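Local structure of L-lactate dehydrogenase (Trichomonas vaginalis, 5A1T) at residues Ser21-Ser26 with Pro244-Ile249; Pro131-Cys136 with Ser153-Asp158; Tyr164-Lys169 with Asp219-Lys224. The protein probably interconverts 2-oxo and 2-hydroxy acids such as pyruvate and L-lactate, using NADH as the hydride carrier, as a dehydrogenase of the LDH/MDH superfamily. One frame throughout, in Å; residues are numbered along the deposited sequence.

Contact 1: residues Ser21-Ser26 with Pro244-Ile249; sequences SHWIAS and PTKAAI. With NAI (1,4-dihydronicotinamide adenine dinucleotide), chain C.
Helix 15-28, which follows the first strand of the Rossmann fold and its dinucleotide-binding loop, packs against helix 242-257 of the C-terminal domain. Trp-23 carries most of the contact. Its CG points roughly away from the backbone N (chi1 -154°), swinging the indole across to the other helix. Ile-249 CD1 sits 3.5 Å above the indole plane, offset toward the rim, and is 3.6 Å from Trp-23 CB. Trp-23 CE3 meets Thr-245 CG2 at 3.8 Å, and Trp-23 CH2 meets Lys-246 CG at 3.9 Å. Ile-24 adds a looser touch, CG1 to Ile-249 CD1 at 4.2 Å. The short axes pass 10.7 Å apart at -41°. The polar ends turn elsewhere: Thr-245 OG1 bonds to Ala-241 O, and Lys-246 NZ to Gln-250 OE1 and to Cys-59 O of the second subunit. In the conformer described, the indole also meets Trp-23 of that subunit, and so appears to serve both domain packing and dimer contact. Next to Thr-245 in the chain, Pro-244 CB lies 3.6 Å from C4N of the NADH nicotinamide. The domains are therefore joined by dispersion and hydrophobic burial, beside the cofactor's hydride-bearing carbon.

Contact 2: residues Pro131-Cys136 with Ser153-Asp158; sequences PDNTNC and SLSMLD. With NAI (1,4-dihydronicotinamide adenine dinucleotide), chain C; OXM (oxamic acid), chain D.
Asp-132 and Ser-153 meet inside the Rossmann beta-alpha-beta unit formed by strand 124-127, helix 132-141 and strand 151-154, where the start of the helix faces the end of the second strand. In direct packing, Ser-153 CB lies 3.6 Å from Asp-132 O, and Cys-136 CB borders the same Ser-153 CB. Asp-132 OD2 comes within 2.7 Å of Leu-154 O, a close approach of two acceptors. Polar bridging runs through one water, surrounded by buried residues and gripped by four side chains: it accepts from Ser-153 OG and Ser-155 OG, each at 2.6 Å, and donates to Asp-132 OD2 at 3.2 Å and Asn-133 OD1 at 3.0 Å. With chi1 at 66°, Ser-153 OG sits between its backbone N and carbonyl carbon and faces this water. Asn-133 is tied down outside as well, OD1 accepting from His-186 N and ND2 donating to Val-284 O, and so probably steadies the backbone at His-186, the predicted proton acceptor. Asp-158 OD2 bonds to ND1 of that histidine, whose NE2 holds the oxamate, consistent with the Asp-His pair of this superfamily. Leu-157 CD2 lies 3.4 Å from the nicotinamide carboxamide oxygen O7N and also borders the oxamate. Asp-132 OD2 and Leu-154 O both approach the amide nitrogen N7N, the former standing 3.7 Å from NAI N7N.

Contact 3: residues Tyr164-Lys169 with Asp219-Lys224; sequences YEVASK and DTFFKK
The side chains of Glu-165 and Phe-221 pass alongside one another, pointing opposite ways, between two helices that run roughly antiparallel, at 147°, their short axes 11.6 Å distant at closest approach. The phenyl ring presents its edge to the glutamate: Glu-165 CG lies in the ring plane, 3.7 Å from Phe-221 CD1. Next to it Val-166 meets the ring obliquely, CG2 standing 3.5 Å from Phe-221 CE1. The aliphatic part of Glu-165 thus shares the apolar packing, while its bend at chi2 (59°) turns the carboxylate off toward the lysines. The Lys-224 side chain crosses that of Glu-165 at about a right angle, its CD 3.7 Å from Glu-165 OE1. Its ammonium makes a salt bridge with a weak hydrogen bond, Lys-224 NZ to Glu-165 OE2 at 3.4 Å. At the solvent-facing end, Lys-169, one turn along the glutamate's own helix and touching a crystal neighbour, adds a similarly weak bond from NZ to the same OE2. The two lysine NZ atoms come within 4.0 Å, and the carboxylate probably offsets their repulsion. Tyr-216 OH supplies OE2 with a further hydrogen bond. Within the C-terminal domain the contact joins helix 156-170 to helix 214-236, with Phe-221 also packed on Ala-192 of strand 191-193 and, together with Val-166, on Leu-194 just beyond that strand.

In the fold
Contacts 1 and 2 are buried and both touch the NADH, whereas contact 3 is partly exposed, its centre about 20 Å from the centre of the chain and away from the annotated sites. The chemistry changes accordingly: apolar packing between two domains in contact 1, a water-centred polar cluster in contact 2, and a charged rim over an apolar patch in contact 3. Contacts 1 and 2 touch directly, with Leu-154 packed against Ala-247 and Ala-248. Contacts 2 and 3 share helix 156-170, whose first turn borders the ligands and whose later turns carry the salt bridges. Helices 214-236 and 242-257, successive in the chain, serve contacts 3 and 1 respectively.

Contact 1: residues Ser21-Ser26 with Pro244-Ile249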
loop_
_atom_site.group_PDB
_atom_site.type_symbol
_atom_site.label_atom_id
_atom_site.label_comp_id
_atom_site.label_asym_id
_atom_site.label_seq_id
_atom_site.Cartn_x
_atom_site.Cartn_y
_atom_site.Cartn_z
ATOM N N SER A 21 -7.707 0.555 0.667
ATOM C CA SER A 21 -8.489 -0.657 0.451
ATOM C C SER A 21 -7.602 -1.898 0.414
ATOM O O SER A 21 -7.903 -2.905 1.055
ATOM C CB SER A 21 -9.287 -0.550 -0.848
ATOM O OG SER A 21 -10.237 0.501 -0.778
ATOM N N HIS A 22 -6.509 -1.821 -0.337
ATOM C CA HIS A 22 -5.597 -2.952 -0.475
ATOM C C HIS A 22 -4.915 -3.313 0.838
ATOM O O HIS A 22 -4.793 -4.492 1.178
ATOM C CB HIS A 22 -4.530 -2.654 -1.530
ATOM C CG HIS A 22 -4.994 -2.864 -2.937
ATOM N ND1 HIS A 22 -5.675 -1.901 -3.649
ATOM C CD2 HIS A 22 -4.877 -3.931 -3.762
ATOM C CE1 HIS A 22 -5.954 -2.364 -4.855
ATOM N NE2 HIS A 22 -5.483 -3.593 -4.948
ATOM N N TRP A 23 -4.478 -2.291 1.568
ATOM C CA TRP A 23 -3.747 -2.485 2.814
ATOM C C TRP A 23 -4.649 -3.104 3.880
ATOM O O TRP A 23 -4.216 -3.961 4.650
ATOM C CB TRP A 23 -3.176 -1.151 3.304
ATOM C CG TRP A 23 -1.957 -1.283 4.172
ATOM C CD1 TRP A 23 -1.569 -2.379 4.888
ATOM C CD2 TRP A 23 -0.962 -0.279 4.409
ATOM N NE1 TRP A 23 -0.400 -2.119 5.557
ATOM C CE2 TRP A 23 -0.005 -0.837 5.279
ATOM C CE3 TRP A 23 -0.788 1.038 3.970
ATOM C CZ2 TRP A 23 1.109 -0.125 5.719
ATOM C CZ3 TRP A 23 0.318 1.743 4.409
ATOM C CH2 TRP A 23 1.253 1.160 5.275
ATOM N N ILE A 24 -5.905 -2.673 3.912
ATOM C CA ILE A 24 -6.878 -3.218 4.852
ATOM C C ILE A 24 -7.180 -4.664 4.474
ATOM O O ILE A 24 -7.176 -5.554 5.326
ATOM C CB ILE A 24 -8.182 -2.389 4.875
ATOM C CG1 ILE A 24 -7.925 -1.041 5.552
ATOM C CG2 ILE A 24 -9.298 -3.138 5.618
ATOM C CD1 ILE A 24 -9.086 -0.073 5.480
ATOM N N ALA A 25 -7.429 -4.891 3.188
ATOM C CA ALA A 25 -7.708 -6.228 2.677
ATOM C C ALA A 25 -6.564 -7.192 2.972
ATOM O O ALA A 25 -6.779 -8.398 3.088
ATOM C CB ALA A 25 -7.974 -6.173 1.180
ATOM N N SER A 26 -5.350 -6.660 3.091
ATOM C CA SER A 26 -4.184 -7.484 3.401
ATOM C C SER A 26 -4.275 -8.050 4.815
ATOM O O SER A 26 -3.568 -8.998 5.158
ATOM C CB SER A 26 -2.892 -6.677 3.242
ATOM O OG SER A 26 -2.771 -5.691 4.254
ATOM N N PRO A 244 -0.743 9.086 4.874
ATOM C CA PRO A 244 -1.994 9.180 5.637
ATOM C C PRO A 244 -2.759 7.869 5.717
ATOM O O PRO A 244 -3.468 7.638 6.697
ATOM C CB PRO A 244 -2.803 10.216 4.860
ATOM C CG PRO A 244 -2.202 10.224 3.484
ATOM C CD PRO A 244 -0.754 9.974 3.699
ATOM N N THR A 245 -2.632 7.036 4.689
ATOM C CA THR A 245 -3.249 5.718 4.700
ATOM C C THR A 245 -2.740 4.940 5.908
ATOM O O THR A 245 -3.511 4.299 6.620
ATOM C CB THR A 245 -2.941 4.929 3.411
ATOM O OG1 THR A 245 -3.427 5.657 2.276
ATOM C CG2 THR A 245 -3.599 3.561 3.445
ATOM N N LYS A 246 -1.431 5.016 6.131
ATOM C CA LYS A 246 -0.793 4.344 7.255
ATOM C C LYS A 246 -1.300 4.917 8.574
ATOM O O LYS A 246 -1.615 4.175 9.505
ATOM C CB LYS A 246 0.730 4.485 7.160
ATOM C CG LYS A 246 1.510 3.677 8.184
ATOM C CD LYS A 246 1.781 4.470 9.458
ATOM C CE LYS A 246 2.641 3.676 10.424
ATOM N NZ LYS A 246 2.906 4.424 11.684
ATOM N N ALA A 247 -1.374 6.243 8.642
ATOM C CA ALA A 247 -1.852 6.928 9.838
ATOM C C ALA A 247 -3.309 6.582 10.123
ATOM O O ALA A 247 -3.703 6.432 11.279
ATOM C CB ALA A 247 -1.688 8.431 9.688
ATOM N N ALA A 248 -4.103 6.457 9.062
ATOM C CA ALA A 248 -5.531 6.178 9.197
ATOM C C ALA A 248 -5.781 4.751 9.676
ATOM O O ALA A 248 -6.691 4.506 10.467
ATOM C CB ALA A 248 -6.243 6.422 7.877
ATOM N N ILE A 249 -4.979 3.809 9.191
ATOM C CA ILE A 249 -5.093 2.423 9.627
ATOM C C ILE A 249 -4.586 2.311 11.059
ATOM O O ILE A 249 -5.160 1.592 11.877
ATOM C CB ILE A 249 -4.309 1.467 8.699
ATOM C CG1 ILE A 249 -4.976 1.423 7.321
ATOM C CG2 ILE A 249 -4.243 0.055 9.287
ATOM C CD1 ILE A 249 -4.176 0.693 6.261
HETATM P PA NAI C . -8.660 11.959 -4.825
HETATM O O1A NAI C . -9.207 13.166 -5.551
HETATM O O2A NAI C . -7.739 11.001 -5.541
HETATM O O5B NAI C . -9.900 11.098 -4.262
HETATM C C5B NAI C . -11.108 11.694 -3.795
HETATM C C4B NAI C . -12.259 10.765 -4.162
HETATM O O4B NAI C . -13.494 11.172 -3.560
HETATM C C3B NAI C . -12.490 10.736 -5.668
HETATM O O3B NAI C . -12.314 9.400 -6.151
HETATM C C2B NAI C . -13.915 11.219 -5.864
HETATM O O2B NAI C . -14.598 10.529 -6.915
HETATM C C1B NAI C . -14.539 10.930 -4.509
HETATM N N9A NAI C . -15.770 11.717 -4.240
HETATM C C8A NAI C . -16.009 13.008 -4.541
HETATM N N7A NAI C . -17.262 13.365 -4.146
HETATM C C5A NAI C . -17.839 12.285 -3.586
HETATM C C6A NAI C . -19.140 11.958 -2.964
HETATM N N6A NAI C . -20.119 12.885 -2.850
HETATM N N1A NAI C . -19.323 10.699 -2.509
HETATM C C2A NAI C . -18.372 9.752 -2.604
HETATM N N3A NAI C . -17.171 9.986 -3.159
HETATM C C4A NAI C . -16.852 11.202 -3.661
HETATM O O3 NAI C . -7.926 12.463 -3.485
HETATM P PN NAI C . -6.977 11.747 -2.402
HETATM O O1N NAI C . -5.542 12.080 -2.737
HETATM O O2N NAI C . -7.404 10.301 -2.276
HETATM O O5D NAI C . -7.373 12.540 -1.059
HETATM C C5D NAI C . -8.748 12.669 -0.703
HETATM C C4D NAI C . -8.896 13.606 0.486
HETATM O O4D NAI C . -7.959 13.262 1.510
HETATM C C3D NAI C . -8.618 15.055 0.107
HETATM O O3D NAI C . -9.690 15.879 0.575
HETATM C C2D NAI C . -7.330 15.410 0.816
HETATM O O2D NAI C . -7.276 16.782 1.220
HETATM C C1D NAI C . -7.357 14.459 2.008
HETATM N N1N NAI C . -6.053 14.178 2.636
HETATM C C2N NAI C . -6.035 14.063 3.969
HETATM C C3N NAI C . -4.876 13.794 4.684
HETATM C C7N NAI C . -4.828 13.665 6.190
HETATM O O7N NAI C . -3.815 13.523 6.855
HETATM N N7N NAI C . -5.964 13.693 6.899
HETATM C C4N NAI C . -3.581 13.616 3.944
HETATM C C5N NAI C . -3.714 13.762 2.508
HETATM C C6N NAI C . -4.938 14.022 1.915
#

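Contact 2: residues Pro131-Cys136 with Ser153-Asp158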
loop_
_atom_site.group_PDB
_atom_site.type_symbol
_atom_site.label_atom_id
_atom_site.label_comp_id
_atom_site.label_asym_id
_atom_site.label_seq_id
_atom_site.Cartn_x
_atom_site.Cartn_y
_atom_site.Cartn_z
ATOM N N PRO A 131 -11.546 19.613 4.544
ATOM C CA PRO A 131 -10.993 19.797 5.893
ATOM C C PRO A 131 -11.584 18.783 6.869
ATOM O O PRO A 131 -12.776 18.850 7.156
ATOM C CB PRO A 131 -11.409 21.224 6.249
ATOM C CG PRO A 131 -12.655 21.444 5.482
ATOM C CD PRO A 131 -12.498 20.685 4.199
ATOM N N ASP A 132 -10.767 17.860 7.371
ATOM C CA ASP A 132 -11.298 16.676 8.041
ATOM C C ASP A 132 -11.851 16.969 9.431
ATOM O O ASP A 132 -12.855 16.378 9.827
ATOM C CB ASP A 132 -10.227 15.582 8.115
ATOM C CG ASP A 132 -9.022 15.986 8.937
ATOM O OD1 ASP A 132 -8.807 17.197 9.142
ATOM O OD2 ASP A 132 -8.281 15.078 9.368
ATOM N N ASN A 133 -11.212 17.870 10.170
ATOM C CA ASN A 133 -11.756 18.292 11.457
ATOM C C ASN A 133 -13.154 18.864 11.267
ATOM O O ASN A 133 -14.083 18.514 11.991
ATOM C CB ASN A 133 -10.855 19.329 12.129
ATOM C CG ASN A 133 -9.558 18.738 12.635
ATOM O OD1 ASN A 133 -8.698 18.335 11.852
ATOM N ND2 ASN A 133 -9.401 18.699 13.953
ATOM N N THR A 134 -13.298 19.734 10.273
ATOM C CA THR A 134 -14.583 20.358 9.989
ATOM C C THR A 134 -15.553 19.342 9.395
ATOM O O THR A 134 -16.678 19.213 9.867
ATOM C CB THR A 134 -14.427 21.552 9.029
ATOM O OG1 THR A 134 -13.565 22.528 9.625
ATOM C CG2 THR A 134 -15.777 22.200 8.729
ATOM N N ASN A 135 -15.114 18.621 8.369
ATOM C CA ASN A 135 -15.946 17.597 7.744
ATOM C C ASN A 135 -16.471 16.593 8.765
ATOM O O ASN A 135 -17.572 16.062 8.619
ATOM C CB ASN A 135 -15.166 16.863 6.650
ATOM C CG ASN A 135 -15.046 17.676 5.371
ATOM O OD1 ASN A 135 -15.887 18.525 5.077
ATOM N ND2 ASN A 135 -14.000 17.409 4.597
ATOM N N CYS A 136 -15.679 16.338 9.800
ATOM C CA CYS A 136 -16.102 15.451 10.875
ATOM C C CYS A 136 -17.181 16.119 11.716
ATOM O O CYS A 136 -18.100 15.458 12.205
ATOM C CB CYS A 136 -14.910 15.057 11.747
ATOM S SG CYS A 136 -15.293 13.855 13.039
ATOM N N SER A 153 -11.437 12.556 13.605
ATOM C CA SER A 153 -10.714 12.986 12.406
ATOM C C SER A 153 -9.228 12.667 12.529
ATOM O O SER A 153 -8.704 12.525 13.633
ATOM C CB SER A 153 -10.916 14.483 12.159
ATOM O OG SER A 153 -10.330 15.260 13.188
ATOM N N LEU A 154 -8.554 12.569 11.387
ATOM C CA LEU A 154 -7.175 12.092 11.347
ATOM C C LEU A 154 -6.157 13.213 11.536
ATOM O O LEU A 154 -6.109 14.160 10.755
ATOM C CB LEU A 154 -6.906 11.376 10.022
ATOM C CG LEU A 154 -5.562 10.651 9.914
ATOM C CD1 LEU A 154 -5.490 9.494 10.900
ATOM C CD2 LEU A 154 -5.328 10.159 8.491
ATOM N N SER A 155 -5.345 13.085 12.581
ATOM C CA SER A 155 -4.255 14.020 12.846
ATOM C C SER A 155 -2.938 13.278 13.059
ATOM O O SER A 155 -1.901 13.895 13.289
ATOM C CB SER A 155 -4.568 14.883 14.071
ATOM O OG SER A 155 -5.565 15.843 13.780
ATOM N N MET A 156 -2.985 11.951 12.984
ATOM C CA MET A 156 -1.814 11.133 13.271
ATOM C C MET A 156 -0.718 11.256 12.214
ATOM O O MET A 156 0.433 10.901 12.469
ATOM C CB MET A 156 -2.224 9.667 13.417
ATOM C CG MET A 156 -2.591 9.279 14.837
ATOM S SD MET A 156 -1.224 9.512 15.992
ATOM C CE MET A 156 -0.028 8.337 15.357
ATOM N N LEU A 157 -1.064 11.749 11.029
ATOM C CA LEU A 157 -0.051 12.007 10.015
ATOM C C LEU A 157 0.855 13.135 10.498
ATOM O O LEU A 157 2.069 13.104 10.293
ATOM C CB LEU A 157 -0.688 12.363 8.671
ATOM C CG LEU A 157 0.280 12.699 7.533
ATOM C CD1 LEU A 157 1.214 11.536 7.248
ATOM C CD2 LEU A 157 -0.484 13.088 6.276
ATOM N N ASP A 158 0.257 14.126 11.152
ATOM C CA ASP A 158 1.015 15.232 11.729
ATOM C C ASP A 158 1.918 14.738 12.856
ATOM O O ASP A 158 3.067 15.161 12.970
ATOM C CB ASP A 158 0.078 16.318 12.255
ATOM C CG ASP A 158 -0.763 16.952 11.159
ATOM O OD1 ASP A 158 -0.254 17.122 10.031
ATOM O OD2 ASP A 158 -1.935 17.282 11.430
HETATM P PA NAI C . -8.660 11.959 -4.825
HETATM O O1A NAI C . -9.207 13.166 -5.551
HETATM O O2A NAI C . -7.739 11.001 -5.541
HETATM O O5B NAI C . -9.900 11.098 -4.262
HETATM C C5B NAI C . -11.108 11.694 -3.795
HETATM C C4B NAI C . -12.259 10.765 -4.162
HETATM O O4B NAI C . -13.494 11.172 -3.560
HETATM C C3B NAI C . -12.490 10.736 -5.668
HETATM O O3B NAI C . -12.314 9.400 -6.151
HETATM C C2B NAI C . -13.915 11.219 -5.864
HETATM O O2B NAI C . -14.598 10.529 -6.915
HETATM C C1B NAI C . -14.539 10.930 -4.509
HETATM N N9A NAI C . -15.770 11.717 -4.240
HETATM C C8A NAI C . -16.009 13.008 -4.541
HETATM N N7A NAI C . -17.262 13.365 -4.146
HETATM C C5A NAI C . -17.839 12.285 -3.586
HETATM C C6A NAI C . -19.140 11.958 -2.964
HETATM N N6A NAI C . -20.119 12.885 -2.850
HETATM N N1A NAI C . -19.323 10.699 -2.509
HETATM C C2A NAI C . -18.372 9.752 -2.604
HETATM N N3A NAI C . -17.171 9.986 -3.159
HETATM C C4A NAI C . -16.852 11.202 -3.661
HETATM O O3 NAI C . -7.926 12.463 -3.485
HETATM P PN NAI C . -6.977 11.747 -2.402
HETATM O O1N NAI C . -5.542 12.080 -2.737
HETATM O O2N NAI C . -7.404 10.301 -2.276
HETATM O O5D NAI C . -7.373 12.540 -1.059
HETATM C C5D NAI C . -8.748 12.669 -0.703
HETATM C C4D NAI C . -8.896 13.606 0.486
HETATM O O4D NAI C . -7.959 13.262 1.510
HETATM C C3D NAI C . -8.618 15.055 0.107
HETATM O O3D NAI C . -9.690 15.879 0.575
HETATM C C2D NAI C . -7.330 15.410 0.816
HETATM O O2D NAI C . -7.276 16.782 1.220
HETATM C C1D NAI C . -7.357 14.459 2.008
HETATM N N1N NAI C . -6.053 14.178 2.636
HETATM C C2N NAI C . -6.035 14.063 3.969
HETATM C C3N NAI C . -4.876 13.794 4.684
HETATM C C7N NAI C . -4.828 13.665 6.190
HETATM O O7N NAI C . -3.815 13.523 6.855
HETATM N N7N NAI C . -5.964 13.693 6.899
HETATM C C4N NAI C . -3.581 13.616 3.944
HETATM C C5N NAI C . -3.714 13.762 2.508
HETATM C C6N NAI C . -4.938 14.022 1.915
HETATM C C1 OXM D . -2.731 16.833 3.946
HETATM N N1 OXM D . -2.920 17.015 2.553
HETATM O O1 OXM D . -3.650 17.030 4.716
HETATM C C2 OXM D . -1.386 16.387 4.476
HETATM O O2 OXM D . -0.560 15.827 3.705
HETATM O O3 OXM D . -1.095 16.569 5.686
HETATM O O HOH W 1 -7.842 15.582 12.544
#

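Contact 3: residues Tyr164-Lys169 with Asp219-Lys224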
loop_
_atom_site.group_PDB
_atom_site.type_symbol
_atom_site.label_atom_id
_atom_site.label_comp_id
_atom_site.label_asym_id
_atom_site.label_seq_id
_atom_site.Cartn_x
_atom_site.Cartn_y
_atom_site.Cartn_z
ATOM N N TYR A 164 9.117 11.544 13.534
ATOM C CA TYR A 164 10.299 11.243 12.737
ATOM C C TYR A 164 11.277 12.412 12.752
ATOM O O TYR A 164 12.485 12.214 12.872
ATOM C CB TYR A 164 9.933 10.900 11.292
ATOM C CG TYR A 164 11.123 10.390 10.511
ATOM C CD1 TYR A 164 12.015 11.272 9.912
ATOM C CD2 TYR A 164 11.375 9.028 10.404
ATOM C CE1 TYR A 164 13.113 10.813 9.214
ATOM C CE2 TYR A 164 12.473 8.559 9.705
ATOM C CZ TYR A 164 13.340 9.457 9.114
ATOM O OH TYR A 164 14.434 9.003 8.414
ATOM N N GLU A 165 10.749 13.626 12.627
ATOM C CA GLU A 165 11.581 14.826 12.606
ATOM C C GLU A 165 12.389 14.942 13.894
ATOM O O GLU A 165 13.613 15.077 13.857
ATOM C CB GLU A 165 10.712 16.072 12.399
ATOM C CG GLU A 165 11.417 17.405 12.647
ATOM C CD GLU A 165 12.622 17.620 11.752
ATOM O OE1 GLU A 165 12.682 17.009 10.663
ATOM O OE2 GLU A 165 13.510 18.411 12.139
ATOM N N VAL A 166 11.698 14.880 15.028
ATOM C CA VAL A 166 12.343 14.995 16.332
ATOM C C VAL A 166 13.351 13.869 16.541
ATOM O O VAL A 166 14.427 14.084 17.097
ATOM C CB VAL A 166 11.298 14.979 17.474
ATOM C CG1 VAL A 166 11.964 14.840 18.840
ATOM C CG2 VAL A 166 10.455 16.239 17.430
ATOM N N ALA A 167 12.995 12.672 16.088
ATOM C CA ALA A 167 13.860 11.507 16.232
ATOM C C ALA A 167 15.198 11.710 15.522
ATOM O O ALA A 167 16.248 11.339 16.046
ATOM C CB ALA A 167 13.161 10.260 15.693
ATOM N N SER A 168 15.155 12.304 14.332
ATOM C CA SER A 168 16.364 12.521 13.543
ATOM C C SER A 168 17.307 13.509 14.218
ATOM O O SER A 168 18.527 13.381 14.116
ATOM C CB SER A 168 16.008 13.027 12.143
ATOM O OG SER A 168 15.509 14.352 12.196
ATOM N N LYS A 169 16.740 14.495 14.906
ATOM C CA LYS A 169 17.540 15.542 15.536
ATOM C C LYS A 169 18.114 15.097 16.879
ATOM O O LYS A 169 19.127 15.633 17.332
ATOM C CB LYS A 169 16.706 16.815 15.718
ATOM C CG LYS A 169 16.281 17.482 14.409
ATOM C CD LYS A 169 17.479 17.944 13.582
ATOM C CE LYS A 169 17.062 18.470 12.218
ATOM N NZ LYS A 169 16.553 19.862 12.275
ATOM N N ASP A 219 9.972 27.493 16.566
ATOM C CA ASP A 219 9.881 28.195 15.286
ATOM C C ASP A 219 10.174 27.260 14.119
ATOM O O ASP A 219 9.286 26.966 13.318
ATOM C CB ASP A 219 10.840 29.388 15.251
ATOM C CG ASP A 219 10.698 30.213 13.985
ATOM O OD1 ASP A 219 9.827 31.107 13.952
ATOM O OD2 ASP A 219 11.456 29.970 13.021
ATOM N N THR A 220 11.417 26.801 14.025
ATOM C CA THR A 220 11.831 25.937 12.926
ATOM C C THR A 220 10.967 24.681 12.858
ATOM O O THR A 220 10.402 24.358 11.812
ATOM C CB THR A 220 13.306 25.525 13.065
ATOM O OG1 THR A 220 14.103 26.681 13.349
ATOM C CG2 THR A 220 13.804 24.861 11.788
ATOM N N PHE A 221 10.862 23.983 13.983
ATOM C CA PHE A 221 10.086 22.753 14.047
ATOM C C PHE A 221 8.601 23.034 13.859
ATOM O O PHE A 221 7.933 22.368 13.073
ATOM C CB PHE A 221 10.324 22.045 15.381
ATOM C CG PHE A 221 9.415 20.876 15.612
ATOM C CD1 PHE A 221 9.708 19.636 15.072
ATOM C CD2 PHE A 221 8.267 21.018 16.371
ATOM C CE1 PHE A 221 8.871 18.559 15.283
ATOM C CE2 PHE A 221 7.428 19.945 16.586
ATOM C CZ PHE A 221 7.729 18.714 16.041
ATOM N N PHE A 222 8.094 24.026 14.585
ATOM C CA PHE A 222 6.678 24.375 14.538
ATOM C C PHE A 222 6.230 24.682 13.113
ATOM O O PHE A 222 5.167 24.238 12.678
ATOM C CB PHE A 222 6.401 25.575 15.447
ATOM C CG PHE A 222 4.942 25.894 15.602
ATOM C CD1 PHE A 222 4.182 25.265 16.574
ATOM C CD2 PHE A 222 4.333 26.825 14.781
ATOM C CE1 PHE A 222 2.841 25.557 16.721
ATOM C CE2 PHE A 222 2.992 27.122 14.923
ATOM C CZ PHE A 222 2.245 26.486 15.894
ATOM N N LYS A 223 7.051 25.435 12.388
ATOM C CA LYS A 223 6.756 25.780 11.002
ATOM C C LYS A 223 6.835 24.563 10.088
ATOM O O LYS A 223 5.986 24.373 9.216
ATOM C CB LYS A 223 7.724 26.852 10.498
ATOM C CG LYS A 223 7.402 28.262 10.951
ATOM C CD LYS A 223 8.414 29.246 10.388
ATOM C CE LYS A 223 7.911 30.678 10.460
ATOM N NZ LYS A 223 8.862 31.629 9.811
ATOM N N LYS A 224 7.862 23.747 10.296
ATOM C CA LYS A 224 8.156 22.626 9.411
ATOM C C LYS A 224 7.002 21.627 9.336
ATOM O O LYS A 224 6.626 21.190 8.249
ATOM C CB LYS A 224 9.433 21.918 9.872
ATOM C CG LYS A 224 9.895 20.798 8.953
ATOM C CD LYS A 224 11.223 20.211 9.410
ATOM C CE LYS A 224 12.388 21.136 9.091
ATOM N NZ LYS A 224 13.686 20.575 9.564
#